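Local coordinates for protein response regulator FixJ (Bradyrhizobium japonicum, PDB 5XSO) that induces expression of nifA, needed to activate nif and fix genes, and of fixK, when it is activated by the oxygen-sensing kinase FixL, at residues H16-D21 against G40-D45; F32-A37 against D120-M125; C61-V66 against P88-T93; A148-L153 against T193-N198; P155-V160 against E185-N190. All coordinates share one frame; numbering follows the deposited sequence.

Two modules of one chain illustrate how a response regulator divides its labour. Contacts 1, 2 and 3 build the receiver domain: contacts 1 and 3 pair strands of one parallel sheet, their centres about 10 Å apart, and contact 2 joins two helices over it. Leu34 of contact 2 packs on Ile17, Val19 and Val41 of contact 1, and Leu122 and Met125 on Leu90 of contact 3. Asp21 of contact 1 and Asp65 of contact 3, probably magnesium ligands, bring their side chains within about 4 Å. Contacts 4 and 5 share helix 184-195 in the DNA-binding domain and are tied by a Lys194-Glu157 salt bridge; the centres of contacts 3 and 5 lie about 44 Å apart.

Contact 1: H16-D21 against G40-D45; sequences HIYVID and GVTLFD
The first beta-alpha-beta unit of the receiver domain sets strand 16-20 beside strand 40-44, an outermost strand of the parallel sheet, with helix 24-36 as the crossover. Five backbone hydrogen bonds make the ladder, from Ile17 N to Gly40 O (2.7 Å) through to Asp21 N to Phe44 O (3.1 Å). At the start of the ladder a side chain joins in: with CG anti to the backbone N (chi1 -156°), the His16 ring leans across Gly40, whose carbonyl carbon lies under one ring face, 3.4 Å from ND1. Its NE2 meets Thr42 OG1 at 2.7 Å in a nearly straight bond (164°). An alanine here is likely to leave the Thr42 hydroxyl without this partner and Gly40 without its cover. Further along, Tyr18 and Phe44 lie side by side, CD1 of the tyrosine 4.0 Å from CE2 at the phenylalanine's edge, and helix 47-53 packs on both. On the face covered by helix 24-36, Val19 CG2 touches Val41 CG1 (3.9 Å), and Val19 CB touches Leu43 CD2. The chemistry thus changes along the strands, from a polar ring-to-hydroxyl link at one end to apolar pairs in the middle, while the last backbone bond holds the main chain of Asp21, a probable magnesium ligand.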
# COMPACT_ATOMS: atom_id res chain seq x y z
N HIS A 16 12.80 -9.73 3.19
CA HIS A 16 12.83 -9.43 4.62
C HIS A 16 11.45 -9.65 5.22
O HIS A 16 10.44 -9.31 4.61
CB HIS A 16 13.28 -8.01 4.92
CG HIS A 16 13.84 -7.88 6.29
ND1 HIS A 16 15.12 -8.28 6.61
CD2 HIS A 16 13.27 -7.50 7.46
CE1 HIS A 16 15.33 -8.10 7.90
NE2 HIS A 16 14.22 -7.63 8.44
N ILE A 17 11.41 -10.23 6.42
CA ILE A 17 10.14 -10.58 7.09
C ILE A 17 10.06 -9.81 8.40
O ILE A 17 11.02 -9.81 9.18
CB ILE A 17 10.01 -12.09 7.37
CG1 ILE A 17 10.41 -12.96 6.15
CG2 ILE A 17 8.55 -12.44 7.88
CD1 ILE A 17 9.59 -12.60 4.91
N TYR A 18 8.93 -9.18 8.67
CA TYR A 18 8.71 -8.50 9.94
C TYR A 18 7.74 -9.38 10.73
O TYR A 18 6.55 -9.44 10.40
CB TYR A 18 8.16 -7.09 9.73
CG TYR A 18 9.15 -6.19 9.02
CD1 TYR A 18 10.38 -5.89 9.62
CD2 TYR A 18 8.90 -5.72 7.74
CE1 TYR A 18 11.31 -5.09 8.97
CE2 TYR A 18 9.84 -4.89 7.06
CZ TYR A 18 11.04 -4.60 7.69
OH TYR A 18 12.00 -3.83 7.05
N VAL A 19 8.24 -10.04 11.77
CA VAL A 19 7.43 -10.95 12.59
C VAL A 19 6.86 -10.18 13.77
O VAL A 19 7.61 -9.54 14.53
CB VAL A 19 8.26 -12.14 13.08
CG1 VAL A 19 7.45 -13.01 14.08
CG2 VAL A 19 8.72 -13.01 11.88
N ILE A 20 5.55 -10.29 13.99
CA ILE A 20 4.88 -9.62 15.10
C ILE A 20 4.15 -10.68 15.89
O ILE A 20 3.15 -11.24 15.41
CB ILE A 20 3.91 -8.53 14.64
CG1 ILE A 20 4.62 -7.51 13.74
CG2 ILE A 20 3.30 -7.89 15.87
CD1 ILE A 20 3.64 -6.48 13.11
N ASP A 21 4.67 -11.03 17.07
CA ASP A 21 4.02 -12.09 17.84
C ASP A 21 4.40 -11.91 19.29
O ASP A 21 5.57 -11.74 19.60
CB ASP A 21 4.42 -13.49 17.36
CG ASP A 21 3.41 -14.55 17.77
OD1 ASP A 21 2.98 -14.57 18.96
OD2 ASP A 21 3.01 -15.34 16.89
N GLY A 40 15.68 -12.67 5.43
CA GLY A 40 16.02 -11.85 6.58
C GLY A 40 14.81 -11.60 7.49
O GLY A 40 13.66 -11.57 7.02
N VAL A 41 15.06 -11.40 8.79
CA VAL A 41 13.98 -11.33 9.79
C VAL A 41 14.24 -10.22 10.81
O VAL A 41 15.37 -10.03 11.28
CB VAL A 41 13.81 -12.67 10.53
CG1 VAL A 41 12.53 -12.65 11.39
CG2 VAL A 41 13.71 -13.87 9.55
N THR A 42 13.19 -9.46 11.14
CA THR A 42 13.18 -8.52 12.27
C THR A 42 11.95 -8.84 13.09
O THR A 42 10.88 -9.05 12.53
CB THR A 42 13.14 -7.06 11.80
OG1 THR A 42 14.27 -6.77 10.98
CG2 THR A 42 13.16 -6.10 13.02
N LEU A 43 12.07 -8.89 14.42
CA LEU A 43 10.96 -9.41 15.22
C LEU A 43 10.46 -8.34 16.17
O LEU A 43 11.26 -7.54 16.67
CB LEU A 43 11.39 -10.65 16.02
CG LEU A 43 11.76 -11.76 15.02
CD1 LEU A 43 13.27 -11.78 14.81
CD2 LEU A 43 11.20 -13.17 15.35
N PHE A 44 9.17 -8.36 16.45
CA PHE A 44 8.58 -7.44 17.41
C PHE A 44 7.70 -8.22 18.37
O PHE A 44 6.93 -9.10 17.95
CB PHE A 44 7.76 -6.36 16.67
CG PHE A 44 8.56 -5.58 15.68
CD1 PHE A 44 9.17 -4.40 16.07
CD2 PHE A 44 8.71 -6.03 14.38
CE1 PHE A 44 9.91 -3.65 15.15
CE2 PHE A 44 9.44 -5.30 13.47
CZ PHE A 44 10.05 -4.11 13.85
N ASP A 45 7.81 -7.93 19.67
CA ASP A 45 6.92 -8.59 20.61
C ASP A 45 5.82 -7.66 21.07
O ASP A 45 4.92 -8.07 21.81
CB ASP A 45 7.73 -9.13 21.80
CG ASP A 45 8.55 -8.04 22.49
OD1 ASP A 45 8.08 -6.90 22.60
OD2 ASP A 45 9.68 -8.35 22.94

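Contact 2: F32-A37 against D120-M125; sequences FLLDSA and DRLTAM
Leu33, Leu34 and Ala37 meet Leu122 and Thr123 where two helices of the receiver domain's alpha/beta fold, 24-36 and 119-138, lie against the same side of its parallel sheet. The two short helical segments cross at -58° with their axes 10.4 Å apart, and the contact between them is wholly apolar.

Leucine against leucine is one kind of contact. The side chains of Leu33 and Leu122 cross at about a right angle, CD1 of the first 4.2 Å from CD2 of the second. Leu34 adds a longer approach, its CD2 lying 4.4 Å from that same Leu122 CD2. On its sheet side Leu122 also rests on Leu90 and Leu113, which places this pair at the inner side of the helix interface.

The threonine methyl makes the other group of contacts. Thr123 turns OG1 between its backbone N and carbonyl carbon (chi1 52°), which sets CG2 against helix 24-36 and leaves the hydroxyl facing its own helix, within weak hydrogen-bonding range of backbone carbonyls there. CG2 reaches three residues at once: Leu34 CD2 at 4.2 Å, Leu33 CD1 at 3.9 Å as the two side chains slide past each other in opposite directions, and, closest of all, the CB of Ala37 at 3.6 Å.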
# COMPACT_ATOMS: atom_id res chain seq x y z
N PHE A 32 13.79 -19.18 13.34
CA PHE A 32 14.62 -20.28 12.84
C PHE A 32 14.21 -20.70 11.43
O PHE A 32 15.07 -20.80 10.52
CB PHE A 32 14.57 -21.46 13.82
CG PHE A 32 15.66 -22.46 13.57
CD1 PHE A 32 15.40 -23.61 12.81
CD2 PHE A 32 16.98 -22.21 14.03
CE1 PHE A 32 16.47 -24.55 12.57
CE2 PHE A 32 18.06 -23.14 13.77
CZ PHE A 32 17.77 -24.30 13.05
N LEU A 33 12.93 -20.99 11.22
CA LEU A 33 12.51 -21.52 9.92
C LEU A 33 12.67 -20.50 8.78
O LEU A 33 12.84 -20.90 7.62
CB LEU A 33 11.05 -22.00 9.98
CG LEU A 33 9.89 -21.00 9.91
CD1 LEU A 33 9.47 -20.61 8.46
CD2 LEU A 33 8.59 -21.57 10.66
N LEU A 34 12.49 -19.21 9.05
CA LEU A 34 12.64 -18.25 7.96
C LEU A 34 14.12 -18.14 7.55
O LEU A 34 14.44 -17.97 6.37
CB LEU A 34 12.09 -16.90 8.42
CG LEU A 34 10.55 -16.94 8.65
CD1 LEU A 34 10.14 -15.61 9.34
CD2 LEU A 34 9.85 -17.12 7.34
N ASP A 35 15.01 -18.22 8.54
CA ASP A 35 16.43 -18.19 8.21
C ASP A 35 16.82 -19.38 7.35
O ASP A 35 17.58 -19.23 6.38
CB ASP A 35 17.28 -18.18 9.48
CG ASP A 35 18.77 -18.05 9.13
OD1 ASP A 35 19.16 -17.04 8.55
OD2 ASP A 35 19.48 -19.03 9.36
N SER A 36 16.30 -20.57 7.69
CA SER A 36 16.61 -21.76 6.89
C SER A 36 16.14 -21.61 5.46
O SER A 36 16.74 -22.19 4.55
CB SER A 36 16.03 -23.04 7.49
OG SER A 36 16.35 -23.17 8.87
N ALA A 37 15.07 -20.87 5.25
CA ALA A 37 14.60 -20.63 3.90
C ALA A 37 15.34 -19.49 3.20
O ALA A 37 15.07 -19.23 2.03
CB ALA A 37 13.09 -20.38 3.93
N ASP A 120 6.85 -24.92 5.26
CA ASP A 120 6.90 -24.64 3.83
C ASP A 120 5.65 -23.96 3.34
O ASP A 120 5.68 -23.28 2.30
CB ASP A 120 7.10 -25.93 3.03
CG ASP A 120 8.52 -26.46 3.09
OD1 ASP A 120 9.47 -25.83 3.68
OD2 ASP A 120 8.68 -27.57 2.54
N ARG A 121 4.51 -24.16 4.02
CA ARG A 121 3.31 -23.43 3.64
C ARG A 121 3.50 -21.94 3.89
O ARG A 121 3.06 -21.11 3.06
CB ARG A 121 2.11 -23.96 4.43
CG ARG A 121 0.82 -23.24 4.12
CD ARG A 121 0.03 -23.95 3.12
NE ARG A 121 -1.39 -23.61 3.23
CZ ARG A 121 -1.99 -22.67 2.51
NH1 ARG A 121 -1.28 -21.96 1.64
NH2 ARG A 121 -3.29 -22.42 2.67
N LEU A 122 4.13 -21.57 5.01
CA LEU A 122 4.41 -20.15 5.26
C LEU A 122 5.38 -19.61 4.21
O LEU A 122 5.15 -18.54 3.65
CB LEU A 122 5.01 -19.95 6.65
CG LEU A 122 5.35 -18.51 7.03
CD1 LEU A 122 4.15 -17.54 6.78
CD2 LEU A 122 5.86 -18.51 8.50
N THR A 123 6.48 -20.33 3.95
CA THR A 123 7.49 -19.70 3.10
C THR A 123 6.98 -19.58 1.66
O THR A 123 7.21 -18.55 1.01
CB THR A 123 8.83 -20.45 3.18
OG1 THR A 123 8.64 -21.83 2.93
CG2 THR A 123 9.52 -20.27 4.56
N ALA A 124 6.20 -20.55 1.18
CA ALA A 124 5.56 -20.40 -0.12
C ALA A 124 4.58 -19.23 -0.15
O ALA A 124 4.44 -18.54 -1.17
CB ALA A 124 4.80 -21.68 -0.50
N MET A 125 3.84 -19.03 0.94
CA MET A 125 2.91 -17.91 0.96
C MET A 125 3.66 -16.59 0.96
O MET A 125 3.21 -15.62 0.34
CB MET A 125 2.00 -18.03 2.19
CG MET A 125 0.92 -16.97 2.34
SD MET A 125 -0.07 -17.37 3.82
CE MET A 125 -0.96 -18.80 3.25

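Contact 3: C61-V66 against P88-T93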
# COMPACT_ATOMS: atom_id res chain seq x y z
N CYS A 61 7.81 -8.38 4.12
CA CYS A 61 6.51 -9.00 4.34
C CYS A 61 6.26 -9.05 5.85
O CYS A 61 7.13 -9.48 6.61
CB CYS A 61 6.47 -10.41 3.75
SG CYS A 61 4.88 -11.28 3.91
N VAL A 62 5.06 -8.65 6.27
CA VAL A 62 4.68 -8.73 7.68
C VAL A 62 3.98 -10.06 7.94
O VAL A 62 3.08 -10.47 7.18
CB VAL A 62 3.79 -7.54 8.07
CG1 VAL A 62 3.35 -7.67 9.53
CG2 VAL A 62 4.49 -6.22 7.79
N VAL A 63 4.39 -10.76 9.00
CA VAL A 63 3.73 -11.99 9.44
C VAL A 63 3.32 -11.76 10.90
O VAL A 63 4.20 -11.66 11.77
CB VAL A 63 4.64 -13.21 9.30
CG1 VAL A 63 3.96 -14.45 9.87
CG2 VAL A 63 5.03 -13.44 7.81
N SER A 64 2.00 -11.62 11.17
CA SER A 64 1.56 -11.14 12.47
C SER A 64 0.49 -12.06 13.05
O SER A 64 -0.36 -12.59 12.32
CB SER A 64 1.00 -9.72 12.37
OG SER A 64 0.44 -9.24 13.59
N ASP A 65 0.60 -12.31 14.35
CA ASP A 65 -0.51 -12.90 15.11
C ASP A 65 -1.77 -12.05 15.03
O ASP A 65 -1.72 -10.82 15.12
CB ASP A 65 -0.09 -13.10 16.57
CG ASP A 65 -1.11 -13.93 17.36
OD1 ASP A 65 -1.95 -13.30 18.04
OD2 ASP A 65 -1.07 -15.15 17.28
N VAL A 66 -2.92 -12.73 14.90
CA VAL A 66 -4.19 -12.09 14.64
C VAL A 66 -4.65 -11.32 15.86
O VAL A 66 -5.43 -10.35 15.73
CB VAL A 66 -5.27 -13.13 14.25
CG1 VAL A 66 -5.46 -14.17 15.37
CG2 VAL A 66 -6.55 -12.45 13.93
N PRO A 88 3.13 -6.34 2.14
CA PRO A 88 2.07 -7.34 2.28
C PRO A 88 2.02 -7.87 3.71
O PRO A 88 3.05 -7.97 4.40
CB PRO A 88 2.50 -8.45 1.29
CG PRO A 88 4.01 -8.34 1.22
CD PRO A 88 4.32 -6.86 1.43
N ILE A 89 0.81 -8.23 4.15
CA ILE A 89 0.63 -8.75 5.50
C ILE A 89 -0.02 -10.14 5.48
O ILE A 89 -1.09 -10.32 4.87
CB ILE A 89 -0.21 -7.78 6.36
CG1 ILE A 89 0.44 -6.39 6.40
CG2 ILE A 89 -0.36 -8.40 7.78
CD1 ILE A 89 -0.54 -5.26 6.78
N LEU A 90 0.60 -11.10 6.16
CA LEU A 90 0.01 -12.41 6.41
C LEU A 90 -0.37 -12.52 7.89
O LEU A 90 0.39 -12.08 8.77
CB LEU A 90 1.01 -13.54 6.07
CG LEU A 90 1.66 -13.42 4.70
CD1 LEU A 90 2.65 -14.59 4.51
CD2 LEU A 90 0.52 -13.48 3.60
N ILE A 91 -1.52 -13.14 8.17
CA ILE A 91 -2.08 -13.23 9.51
C ILE A 91 -2.03 -14.68 9.96
O ILE A 91 -2.54 -15.56 9.25
CB ILE A 91 -3.53 -12.71 9.53
CG1 ILE A 91 -3.59 -11.24 9.09
CG2 ILE A 91 -4.16 -12.97 10.89
CD1 ILE A 91 -2.87 -10.32 10.01
N MET A 92 -1.41 -14.94 11.13
CA MET A 92 -1.39 -16.24 11.78
C MET A 92 -2.52 -16.29 12.81
O MET A 92 -2.74 -15.32 13.53
CB MET A 92 -0.05 -16.52 12.49
CG MET A 92 1.11 -16.35 11.58
SD MET A 92 2.60 -16.73 12.56
CE MET A 92 2.75 -15.17 13.41
N THR A 93 -3.24 -17.41 12.88
CA THR A 93 -4.44 -17.42 13.72
C THR A 93 -4.74 -18.83 14.19
O THR A 93 -4.53 -19.82 13.46
CB THR A 93 -5.68 -16.84 12.97
OG1 THR A 93 -6.83 -16.88 13.84
CG2 THR A 93 -6.02 -17.67 11.69
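Met92 sets off with CG anti to its carbonyl carbon (chi1 -54°) and then bends at chi3 (-80°), a turn that carries its thioether back across strand 61-65 at about a right angle to Val63. SD and CE both lie 3.8 Å from Val63 CG1, and CE comes within 3.7 Å of Asp65 N. Shortening Met92 to an alanine is likely to open a gap beside Val63 CG1 and to take away the methyl that lies against Asp21. Val66 uses its branches on the other face of the sheet: its CB lies 3.5 Å from Ile91 CG2, and its CG1 is 3.4 Å from Thr93 OG1. At the start of the strands, Cys61 SG touches Leu90 CG (3.9 Å) and the Pro88 ring.

Five backbone hydrogen bonds join the parallel strands, of which Leu90 N to Val62 O is almost straight. The last, Val66 N to Met92 O, is more bent (133°), where the chain leaves the strand just after Asp65, a probable magnesium ligand whose OD1 accepts from Arg67 N.

These strands belong to the beta-alpha-beta unit whose crossover is helix 73-82. Strand 16-20 pairs with the far edge of 61-65, helix 119-138 covers Pro88 and Leu90, and helix 98-106 packs on Ile91, Val66 and Thr93.

Contact 4: A148-L153 against T193-N198. With FMT (formic acid), chain I.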
# COMPACT_ATOMS: atom_id res chain seq x y z
N ALA A 148 1.98 14.23 -5.29
CA ALA A 148 2.36 15.57 -4.91
C ALA A 148 2.03 16.55 -6.04
O ALA A 148 1.56 17.67 -5.77
CB ALA A 148 3.84 15.64 -4.59
N ARG A 149 2.29 16.15 -7.29
CA ARG A 149 1.97 17.00 -8.43
C ARG A 149 0.48 17.28 -8.46
O ARG A 149 0.05 18.43 -8.63
CB ARG A 149 2.42 16.34 -9.73
CG ARG A 149 3.93 16.35 -9.92
CD ARG A 149 4.30 15.70 -11.27
NE ARG A 149 5.38 14.73 -11.12
CZ ARG A 149 5.76 13.85 -12.05
NH1 ARG A 149 5.17 13.82 -13.25
NH2 ARG A 149 6.76 12.99 -11.78
N VAL A 150 -0.34 16.24 -8.28
CA VAL A 150 -1.80 16.42 -8.30
C VAL A 150 -2.23 17.36 -7.18
O VAL A 150 -3.10 18.21 -7.37
CB VAL A 150 -2.51 15.06 -8.18
CG1 VAL A 150 -4.03 15.27 -8.01
CG2 VAL A 150 -2.18 14.17 -9.42
N ALA A 151 -1.63 17.19 -5.99
CA ALA A 151 -1.97 18.06 -4.87
C ALA A 151 -1.54 19.49 -5.12
O ALA A 151 -2.12 20.40 -4.52
CB ALA A 151 -1.33 17.54 -3.57
N SER A 152 -0.58 19.73 -6.03
CA SER A 152 -0.17 21.09 -6.31
C SER A 152 -1.14 21.83 -7.23
O SER A 152 -1.06 23.06 -7.33
CB SER A 152 1.23 21.13 -6.93
OG SER A 152 1.26 20.75 -8.30
N LEU A 153 -2.03 21.12 -7.92
CA LEU A 153 -3.03 21.79 -8.75
C LEU A 153 -3.98 22.63 -7.89
O LEU A 153 -4.34 22.25 -6.80
CB LEU A 153 -3.87 20.78 -9.51
CG LEU A 153 -3.05 19.77 -10.32
CD1 LEU A 153 -4.04 18.80 -10.99
CD2 LEU A 153 -2.29 20.58 -11.38
N THR A 193 1.99 21.76 -17.07
CA THR A 193 3.29 22.10 -16.45
C THR A 193 3.45 21.47 -15.07
O THR A 193 4.50 20.88 -14.75
CB THR A 193 3.44 23.63 -16.37
OG1 THR A 193 3.38 24.17 -17.68
CG2 THR A 193 4.82 24.03 -15.74
N LYS A 194 2.41 21.57 -14.22
CA LYS A 194 2.51 21.05 -12.87
C LYS A 194 2.58 19.53 -12.88
O LYS A 194 3.32 18.93 -12.09
CB LYS A 194 1.31 21.52 -12.04
CG LYS A 194 1.36 22.99 -11.61
CD LYS A 194 0.15 23.31 -10.76
CE LYS A 194 0.24 24.79 -10.21
NZ LYS A 194 -0.96 25.11 -9.32
N MET A 195 1.87 18.89 -13.81
CA MET A 195 1.91 17.44 -13.91
C MET A 195 3.11 16.93 -14.70
O MET A 195 3.40 15.73 -14.64
CB MET A 195 0.62 16.92 -14.54
CG MET A 195 -0.64 17.11 -13.73
SD MET A 195 -0.55 16.45 -12.04
CE MET A 195 -0.25 14.76 -12.52
N GLN A 196 3.80 17.81 -15.41
CA GLN A 196 4.87 17.44 -16.35
C GLN A 196 4.36 16.44 -17.37
O GLN A 196 4.94 15.37 -17.61
CB GLN A 196 6.09 16.90 -15.58
CG GLN A 196 6.75 18.10 -14.86
CD GLN A 196 7.43 19.08 -15.85
OE1 GLN A 196 8.52 18.79 -16.35
NE2 GLN A 196 6.78 20.27 -16.12
N ALA A 197 3.19 16.76 -17.94
CA ALA A 197 2.56 15.90 -18.95
C ALA A 197 2.75 16.58 -20.31
O ALA A 197 2.54 17.80 -20.42
CB ALA A 197 1.06 15.69 -18.67
N ASN A 198 3.10 15.81 -21.32
CA ASN A 198 3.36 16.33 -22.66
C ASN A 198 2.17 16.15 -23.61
O ASN A 198 2.26 16.49 -24.79
CB ASN A 198 4.56 15.61 -23.24
CG ASN A 198 5.86 15.97 -22.55
OD1 ASN A 198 6.88 15.20 -22.73
ND2 ASN A 198 5.91 17.06 -21.86
C FMT I . -1.04 27.53 -7.37
O1 FMT I . -1.42 26.79 -6.46
O2 FMT I . 0.03 27.40 -7.97
O HOH W 1 5.92 13.21 -16.15
O HOH W 2 3.79 20.50 -9.47
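Met195 and the aliphatic part of Arg149 form the close-packed part of this contact. The methionine chain folds at both chi2 (-54°) and chi3 (-60°), which curls its sulfur against helix 140-152: SD rests 3.8 Å from Arg149 CB, and CE lies 3.7 Å from Val150 CG2. Leu153 CD1 approaches the same sulfur less closely, and Met161, Leu203 and Leu206 of other helices close in around the methionine. Leu153 also packs on the lysine chain, its CD2 lying 3.7 Å from Lys194 CD as the two side chains slide past each other. Arg149 runs past the end of helix 184-195, CG lying 3.4 Å from Lys194 O.

Through these contacts helix 140-152 lies at the C-terminal end of helix 184-195, the recognition helix in LuxR-type DNA-binding domains. That end is finished by a Schellman motif, with Gln196 at positive phi as its C-prime residue. Gln196 folds its own amide back, NE2 giving a straight bond to Thr193 O.

The rim, by contrast, is polar and watered. Arg149 NH1 donates to Met195 O at 3.0 Å; the oxygen lies near the guanidinium plane, whereas the nitrogen sits above the carbonyl plane. The NE of this arginine forms a salt bridge with Asp145. One water bridges Arg149 NH1 and Gln196 O, and another links Ser152 OG with Lys194 O. Lys194 stretches out fully beyond CG to deliver NZ to Ser152 O (2.9 Å). The same ammonium pairs with Glu157 and makes a weak bond to a formic acid molecule, probably from the crystallisation liquor.

Contact 5: P155-V160 against E185-N190; sequences PRERQV and EVYRAN
Tyr187 meets three residues of helix 155-166 and is the first residue of 185-190 to touch it, as the two helical segments cross almost perpendicularly (-88°) with their axes 8.9 Å apart. Its CG stands anti to the carbonyl carbon (chi1 -69°), which points the ring into the crossing. Arg156 lays its CB over one face, a CH-pi contact 3.8 Å from the ring centroid and 18° off the normal, so the aliphatic root of the arginine, rather than its charged end, covers the aromatic surface. That charged end bends away at chi2 and donates from NH1 to Gln159 OE1 (2.8 Å), on a lone pair in the amide's carbonyl plane; NH1 also bonds to Tyr177 O. From another direction Glu157 CG approaches Tyr187 CD1 at 3.7 Å, the carboxylate chain running at about a right angle to the tyrosine. Closer to the backbone, Val160 CG2 packs against Tyr187 CB (3.6 Å).

Arg188 follows with a slighter touch: Val160 CG1 lies 4.1 Å from its backbone N, while its own side chain starts off away from helix 155-166.

One turn beyond Tyr187, Asn190 brings its CB to 3.3 Å from Glu157 OE1. The other carboxylate oxygen, OE2, accepts from Ser154 N, just ahead of helix 155-166.

Helix 155-166 thus packs across helix 184-195, the second helix of the helix-turn-helix of residues 170-189 and the recognition helix in LuxR-type DNA-binding domains of the FixJ/NarL family.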
# COMPACT_ATOMS: atom_id res chain seq x y z
N PRO A 155 -7.88 24.14 -7.27
CA PRO A 155 -9.16 23.45 -7.49
C PRO A 155 -9.64 23.53 -8.92
O PRO A 155 -10.10 22.51 -9.45
CB PRO A 155 -10.12 24.16 -6.49
CG PRO A 155 -9.21 24.58 -5.39
CD PRO A 155 -7.97 25.08 -6.13
N ARG A 156 -9.53 24.69 -9.59
CA ARG A 156 -10.02 24.74 -10.96
C ARG A 156 -9.12 23.92 -11.87
O ARG A 156 -9.58 23.35 -12.87
CB ARG A 156 -10.00 26.17 -11.46
CG ARG A 156 -11.11 27.10 -10.87
CD ARG A 156 -12.47 26.42 -10.73
NE ARG A 156 -13.52 27.37 -10.34
CZ ARG A 156 -14.81 27.11 -10.47
NH1 ARG A 156 -15.23 25.93 -10.95
NH2 ARG A 156 -15.70 28.04 -10.12
N GLU A 157 -7.82 23.94 -11.59
CA GLU A 157 -6.91 23.12 -12.40
C GLU A 157 -7.25 21.64 -12.27
O GLU A 157 -7.18 20.89 -13.27
CB GLU A 157 -5.46 23.36 -11.96
CG GLU A 157 -4.94 24.70 -12.52
CD GLU A 157 -3.84 25.29 -11.70
OE1 GLU A 157 -3.50 26.44 -11.99
OE2 GLU A 157 -3.26 24.62 -10.81
N ARG A 158 -7.63 21.20 -11.06
CA ARG A 158 -8.01 19.81 -10.87
C ARG A 158 -9.27 19.50 -11.68
O ARG A 158 -9.35 18.47 -12.35
CB ARG A 158 -8.18 19.53 -9.36
CG ARG A 158 -8.77 18.20 -9.03
CD ARG A 158 -7.72 17.10 -9.29
NE ARG A 158 -8.27 15.81 -8.88
CZ ARG A 158 -8.09 15.27 -7.67
NH1 ARG A 158 -7.36 15.88 -6.74
NH2 ARG A 158 -8.66 14.10 -7.41
N GLN A 159 -10.26 20.42 -11.66
CA GLN A 159 -11.45 20.25 -12.49
C GLN A 159 -11.13 20.20 -13.97
O GLN A 159 -11.73 19.42 -14.72
CB GLN A 159 -12.46 21.39 -12.24
CG GLN A 159 -13.11 21.25 -10.86
CD GLN A 159 -13.99 22.47 -10.55
OE1 GLN A 159 -13.80 23.54 -11.12
NE2 GLN A 159 -14.97 22.28 -9.70
N VAL A 160 -10.27 21.10 -14.44
CA VAL A 160 -9.90 21.08 -15.86
C VAL A 160 -9.18 19.78 -16.22
O VAL A 160 -9.46 19.17 -17.26
CB VAL A 160 -9.04 22.32 -16.22
CG1 VAL A 160 -8.50 22.17 -17.69
CG2 VAL A 160 -9.88 23.64 -16.10
N GLU A 185 -7.78 27.50 -21.29
CA GLU A 185 -6.43 27.18 -21.76
C GLU A 185 -5.37 27.61 -20.76
O GLU A 185 -4.28 27.03 -20.75
CB GLU A 185 -6.15 27.83 -23.12
CG GLU A 185 -6.94 27.18 -24.24
CD GLU A 185 -6.37 25.82 -24.64
OE1 GLU A 185 -7.14 24.93 -25.01
OE2 GLU A 185 -5.14 25.65 -24.56
N VAL A 186 -5.64 28.64 -19.95
CA VAL A 186 -4.69 29.00 -18.89
C VAL A 186 -4.55 27.86 -17.90
O VAL A 186 -3.44 27.44 -17.55
CB VAL A 186 -5.13 30.29 -18.18
CG1 VAL A 186 -4.17 30.62 -16.96
CG2 VAL A 186 -5.25 31.44 -19.21
N TYR A 187 -5.69 27.32 -17.45
CA TYR A 187 -5.64 26.22 -16.53
C TYR A 187 -5.05 24.98 -17.19
O TYR A 187 -4.30 24.25 -16.52
CB TYR A 187 -7.04 25.92 -15.98
CG TYR A 187 -7.56 27.02 -15.04
CD1 TYR A 187 -6.73 27.60 -14.07
CD2 TYR A 187 -8.87 27.49 -15.16
CE1 TYR A 187 -7.23 28.61 -13.15
CE2 TYR A 187 -9.38 28.48 -14.32
CZ TYR A 187 -8.55 29.03 -13.32
OH TYR A 187 -9.04 29.99 -12.46
N ARG A 188 -5.41 24.71 -18.46
CA ARG A 188 -4.83 23.55 -19.12
C ARG A 188 -3.29 23.63 -19.07
O ARG A 188 -2.58 22.63 -18.81
CB ARG A 188 -5.30 23.51 -20.58
CG ARG A 188 -4.69 22.27 -21.33
CD ARG A 188 -4.36 22.62 -22.79
NE ARG A 188 -3.77 21.43 -23.47
CZ ARG A 188 -4.49 20.53 -24.14
NH1 ARG A 188 -5.85 20.57 -24.15
NH2 ARG A 188 -3.83 19.52 -24.75
N ALA A 189 -2.77 24.80 -19.46
CA ALA A 189 -1.30 24.97 -19.50
C ALA A 189 -0.70 24.72 -18.11
O ALA A 189 0.37 24.06 -17.98
CB ALA A 189 -0.91 26.36 -19.97
N ASN A 190 -1.34 25.27 -17.07
CA ASN A 190 -0.87 25.02 -15.71
C ASN A 190 -0.93 23.55 -15.35
O ASN A 190 -0.02 23.02 -14.67
CB ASN A 190 -1.70 25.80 -14.68
CG ASN A 190 -1.59 27.33 -14.81
OD1 ASN A 190 -2.41 28.10 -14.21
ND2 ASN A 190 -0.68 27.79 -15.64